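Local coordinates for protein oxalate--CoA ligase (Arabidopsis thaliana, PDB 5IE2) that is an acyl-activating enzyme of the ANL superfamily, an AMP-binding ligase with a large N-terminal and a small C-terminal domain, modelled here with adenosine-5'-triphosphate, at residues 11-22 with 31-39. Residues are numbered along the deposited sequence; the frame is centred on the assembly and turned at random.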
loop_
_atom_site.group_PDB
_atom_site.type_symbol
_atom_site.label_atom_id
_atom_site.label_comp_id
_atom_site.label_asym_id
_atom_site.label_seq_id
_atom_site.Cartn_x
_atom_site.Cartn_y
_atom_site.Cartn_z
ATOM N N GLU A 11 -2.013 -2.768 22.796
ATOM C CA GLU A 11 -2.213 -3.221 24.181
ATOM C C GLU A 11 -3.601 -2.799 24.704
ATOM O O GLU A 11 -4.333 -3.593 25.348
ATOM C CB GLU A 11 -1.133 -2.658 25.124
ATOM C CG GLU A 11 -1.359 -3.094 26.538
ATOM C CD GLU A 11 -0.321 -2.602 27.526
ATOM O OE1 GLU A 11 0.363 -1.601 27.234
ATOM O OE2 GLU A 11 -0.231 -3.214 28.625
ATOM N N ASN A 12 -3.941 -1.519 24.496
ATOM C CA ASN A 12 -5.285 -1.030 24.908
ATOM C C ASN A 12 -6.418 -1.804 24.223
ATOM O O ASN A 12 -7.409 -2.149 24.843
ATOM C CB ASN A 12 -5.461 0.467 24.591
ATOM C CG ASN A 12 -4.564 1.335 25.423
ATOM O OD1 ASN A 12 -4.044 0.894 26.478
ATOM N ND2 ASN A 12 -4.366 2.583 24.975
ATOM N N VAL A 13 -6.246 -2.079 22.926
ATOM C CA VAL A 13 -7.220 -2.865 22.185
ATOM C C VAL A 13 -7.402 -4.254 22.797
ATOM O O VAL A 13 -8.540 -4.702 22.969
ATOM C CB VAL A 13 -6.828 -3.031 20.677
ATOM C CG1 VAL A 13 -7.772 -4.078 19.959
ATOM C CG2 VAL A 13 -7.005 -1.713 19.951
ATOM N N ALA A 14 -6.296 -4.915 23.112
ATOM C CA ALA A 14 -6.385 -6.294 23.634
ATOM C C ALA A 14 -7.099 -6.296 24.979
ATOM O O ALA A 14 -7.927 -7.187 25.268
ATOM C CB ALA A 14 -5.016 -6.914 23.772
ATOM N N LYS A 15 -6.767 -5.317 25.815
ATOM C CA LYS A 15 -7.489 -5.193 27.080
ATOM C C LYS A 15 -8.982 -4.885 26.952
ATOM O O LYS A 15 -9.803 -5.380 27.768
ATOM C CB LYS A 15 -6.813 -4.102 27.932
ATOM C CG LYS A 15 -5.513 -4.613 28.544
ATOM C CD LYS A 15 -4.829 -3.490 29.338
ATOM C CE LYS A 15 -3.500 -3.959 29.935
ATOM N NZ LYS A 15 -2.765 -2.822 30.621
ATOM N N LYS A 16 -9.358 -4.055 25.982
ATOM C CA LYS A 16 -10.773 -3.720 25.829
ATOM C C LYS A 16 -11.627 -4.824 25.142
ATOM O O LYS A 16 -12.810 -4.996 25.467
ATOM C CB LYS A 16 -10.914 -2.407 25.042
ATOM C CG LYS A 16 -12.342 -1.864 25.096
ATOM C CD LYS A 16 -12.403 -0.523 24.413
ATOM C CE LYS A 16 -13.818 0.067 24.465
ATOM N NZ LYS A 16 -13.791 1.392 23.779
ATOM N N PHE A 17 -11.023 -5.515 24.157
ATOM C CA PHE A 17 -11.694 -6.487 23.278
ATOM C C PHE A 17 -10.979 -7.838 23.264
ATOM O O PHE A 17 -10.688 -8.399 22.196
ATOM C CB PHE A 17 -11.757 -5.958 21.839
ATOM C CG PHE A 17 -12.498 -4.647 21.717
ATOM C CD1 PHE A 17 -13.868 -4.602 21.989
ATOM C CD2 PHE A 17 -11.834 -3.486 21.282
ATOM C CE1 PHE A 17 -14.599 -3.401 21.898
ATOM C CE2 PHE A 17 -12.554 -2.258 21.171
ATOM C CZ PHE A 17 -13.952 -2.242 21.449
ATOM N N PRO A 18 -10.743 -8.407 24.456
ATOM C CA PRO A 18 -9.858 -9.582 24.447
ATOM C C PRO A 18 -10.404 -10.783 23.695
ATOM O O PRO A 18 -9.581 -11.526 23.147
ATOM C CB PRO A 18 -9.706 -9.939 25.975
ATOM C CG PRO A 18 -10.987 -9.344 26.632
ATOM C CD PRO A 18 -11.188 -8.026 25.815
ATOM N N ASP A 19 -11.716 -10.993 23.710
ATOM C CA ASP A 19 -12.242 -12.236 23.125
ATOM C C ASP A 19 -12.848 -11.960 21.715
ATOM O O ASP A 19 -13.498 -12.826 21.123
ATOM C CB ASP A 19 -13.276 -12.881 24.115
ATOM C CG ASP A 19 -13.042 -14.419 24.381
ATOM O OD1 ASP A 19 -12.020 -15.008 23.950
ATOM O OD2 ASP A 19 -13.932 -15.062 25.019
ATOM N N ARG A 20 -12.647 -10.766 21.152
ATOM C CA ARG A 20 -13.078 -10.533 19.767
ATOM C C ARG A 20 -12.033 -11.122 18.839
ATOM O O ARG A 20 -10.830 -11.121 19.167
ATOM C CB ARG A 20 -13.242 -9.038 19.483
ATOM C CG ARG A 20 -14.323 -8.397 20.369
ATOM C CD ARG A 20 -14.927 -7.221 19.649
ATOM N NE ARG A 20 -15.362 -7.669 18.329
ATOM C CZ ARG A 20 -16.625 -7.808 17.940
ATOM N NH1 ARG A 20 -17.601 -7.475 18.776
ATOM N NH2 ARG A 20 -16.888 -8.261 16.690
ATOM N N ARG A 21 -12.465 -11.566 17.658
ATOM C CA ARG A 21 -11.527 -12.080 16.684
ATOM C C ARG A 21 -10.580 -10.954 16.200
ATOM O O ARG A 21 -11.028 -9.820 15.937
ATOM C CB ARG A 21 -12.296 -12.685 15.493
ATOM C CG ARG A 21 -11.406 -13.445 14.492
ATOM C CD ARG A 21 -12.276 -14.341 13.578
ATOM N NE ARG A 21 -13.152 -13.519 12.769
ATOM C CZ ARG A 21 -12.797 -13.010 11.581
ATOM N NH1 ARG A 21 -11.571 -13.227 11.075
ATOM N NH2 ARG A 21 -13.677 -12.293 10.907
ATOM N N ALA A 22 -9.292 -11.307 16.071
ATOM C CA ALA A 22 -8.278 -10.406 15.547
ATOM C C ALA A 22 -7.766 -10.859 14.175
ATOM O O ALA A 22 -7.678 -10.054 13.259
ATOM C CB ALA A 22 -7.097 -10.301 16.539
ATOM N N LEU A 31 -7.461 -16.324 15.662
ATOM C CA LEU A 31 -6.877 -15.819 16.909
ATOM C C LEU A 31 -7.714 -14.669 17.431
ATOM O O LEU A 31 -8.087 -13.804 16.659
ATOM C CB LEU A 31 -5.447 -15.323 16.679
ATOM C CG LEU A 31 -4.329 -16.385 16.537
ATOM C CD1 LEU A 31 -4.600 -17.372 15.450
ATOM C CD2 LEU A 31 -3.018 -15.644 16.226
ATOM N N THR A 32 -7.977 -14.642 18.732
ATOM C CA THR A 32 -8.566 -13.446 19.356
ATOM C C THR A 32 -7.504 -12.344 19.623
ATOM O O THR A 32 -6.314 -12.592 19.528
ATOM C CB THR A 32 -9.204 -13.771 20.705
ATOM O OG1 THR A 32 -8.165 -14.234 21.577
ATOM C CG2 THR A 32 -10.305 -14.830 20.577
ATOM N N HIS A 33 -7.957 -11.150 19.974
ATOM C CA HIS A 33 -7.016 -10.077 20.319
ATOM C C HIS A 33 -6.174 -10.446 21.531
ATOM O O HIS A 33 -4.986 -10.160 21.538
ATOM C CB HIS A 33 -7.780 -8.747 20.544
ATOM C CG HIS A 33 -8.135 -8.081 19.239
ATOM N ND1 HIS A 33 -7.232 -7.303 18.553
ATOM C CD2 HIS A 33 -9.244 -8.152 18.457
ATOM C CE1 HIS A 33 -7.769 -6.909 17.411
ATOM N NE2 HIS A 33 -8.999 -7.381 17.341
ATOM N N ALA A 34 -6.747 -11.073 22.564
ATOM C CA ALA A 34 -5.907 -11.415 23.713
ATOM C C ALA A 34 -4.866 -12.475 23.377
ATOM O O ALA A 34 -3.707 -12.431 23.838
ATOM C CB ALA A 34 -6.771 -11.890 24.966
ATOM N N ARG A 35 -5.283 -13.462 22.582
ATOM C CA ARG A 35 -4.366 -14.515 22.223
ATOM C C ARG A 35 -3.210 -13.949 21.366
ATOM O O ARG A 35 -2.033 -14.295 21.538
ATOM C CB ARG A 35 -5.129 -15.595 21.460
ATOM C CG ARG A 35 -4.224 -16.587 20.805
ATOM C CD ARG A 35 -3.438 -17.513 21.791
ATOM N NE ARG A 35 -2.806 -18.591 20.999
ATOM C CZ ARG A 35 -1.835 -19.395 21.447
ATOM N NH1 ARG A 35 -1.400 -19.269 22.714
ATOM N NH2 ARG A 35 -1.308 -20.328 20.642
ATOM N N LEU A 36 -3.579 -13.116 20.410
ATOM C CA LEU A 36 -2.560 -12.544 19.503
ATOM C C LEU A 36 -1.602 -11.677 20.316
ATOM O O LEU A 36 -0.370 -11.734 20.151
ATOM C CB LEU A 36 -3.273 -11.752 18.405
ATOM C CG LEU A 36 -2.357 -10.914 17.499
ATOM C CD1 LEU A 36 -1.332 -11.814 16.838
ATOM C CD2 LEU A 36 -3.213 -10.106 16.456
ATOM N N HIS A 37 -2.175 -10.855 21.191
ATOM C CA HIS A 37 -1.351 -10.022 22.057
ATOM C C HIS A 37 -0.333 -10.832 22.856
ATOM O O HIS A 37 0.857 -10.465 22.964
ATOM C CB HIS A 37 -2.263 -9.203 22.994
ATOM C CG HIS A 37 -1.507 -8.403 24.004
ATOM N ND1 HIS A 37 -0.943 -7.170 23.707
ATOM C CD2 HIS A 37 -1.147 -8.691 25.280
ATOM C CE1 HIS A 37 -0.299 -6.723 24.782
ATOM N NE2 HIS A 37 -0.418 -7.620 25.749
ATOM N N ASP A 38 -0.772 -11.940 23.449
ATOM C CA ASP A 38 0.166 -12.731 24.200
ATOM C C ASP A 38 1.183 -13.473 23.351
ATOM O O ASP A 38 2.320 -13.625 23.795
ATOM C CB ASP A 38 -0.575 -13.710 25.103
ATOM C CG ASP A 38 -1.192 -12.997 26.319
ATOM O OD1 ASP A 38 -0.794 -11.821 26.637
ATOM O OD2 ASP A 38 -2.113 -13.594 26.944
ATOM N N LEU A 39 0.796 -13.909 22.151
ATOM C CA LEU A 39 1.742 -14.591 21.254
ATOM C C LEU A 39 2.861 -13.577 20.896
ATOM O O LEU A 39 4.038 -13.917 20.799
ATOM C CB LEU A 39 1.049 -15.057 19.970
ATOM C CG LEU A 39 0.220 -16.301 20.204
ATOM C CD1 LEU A 39 -0.652 -16.575 18.995
ATOM C CD2 LEU A 39 1.201 -17.470 20.426
HETATM O O HOH W 1 -9.282 -14.903 23.944
#
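H33 is gripped between V13 and A22 where the paired ends of a β-hairpin run into the two helices that flank it, in the N-terminal part of the AMP-binding domain. The CB of A22 sits squarely over one face of the imidazole, 3.4 Å from the ring centroid and 2° off its normal; CG1 of V13 covers the opposite face less centrally. With CG anti to its own carbonyl carbon (chi1 -79°), the ring drops into this slot, and its NE2 is hydrogen-bonded to A230 O. Backbone bonds lock the frame: A22 N to L31 O (2.8 Å), H33 N to R20 O (3.0 Å) and A34 N to P18 O (2.9 Å). The β-turn F17–R20 thus offers two carbonyls to the first N-H groups of helix 33-50, whose N-cap T32 accepts from R35 N through OG1. A water lies 2.7 Å from both OG1 of T32 and OD1 of D19, bridging them. Further along, the CB of A14 rests against CB of H37 (3.7 Å), where helix segments 11-16 and 33-39 run roughly antiparallel, their directions 139° apart. Strand 21-25 pairs on its other side with the parallel strand 231-234, extending the sheet beyond the hairpin, while L226 of helix 215-227 packs on A22, H33 and L36, and helix 67-78 meets L31 and L36.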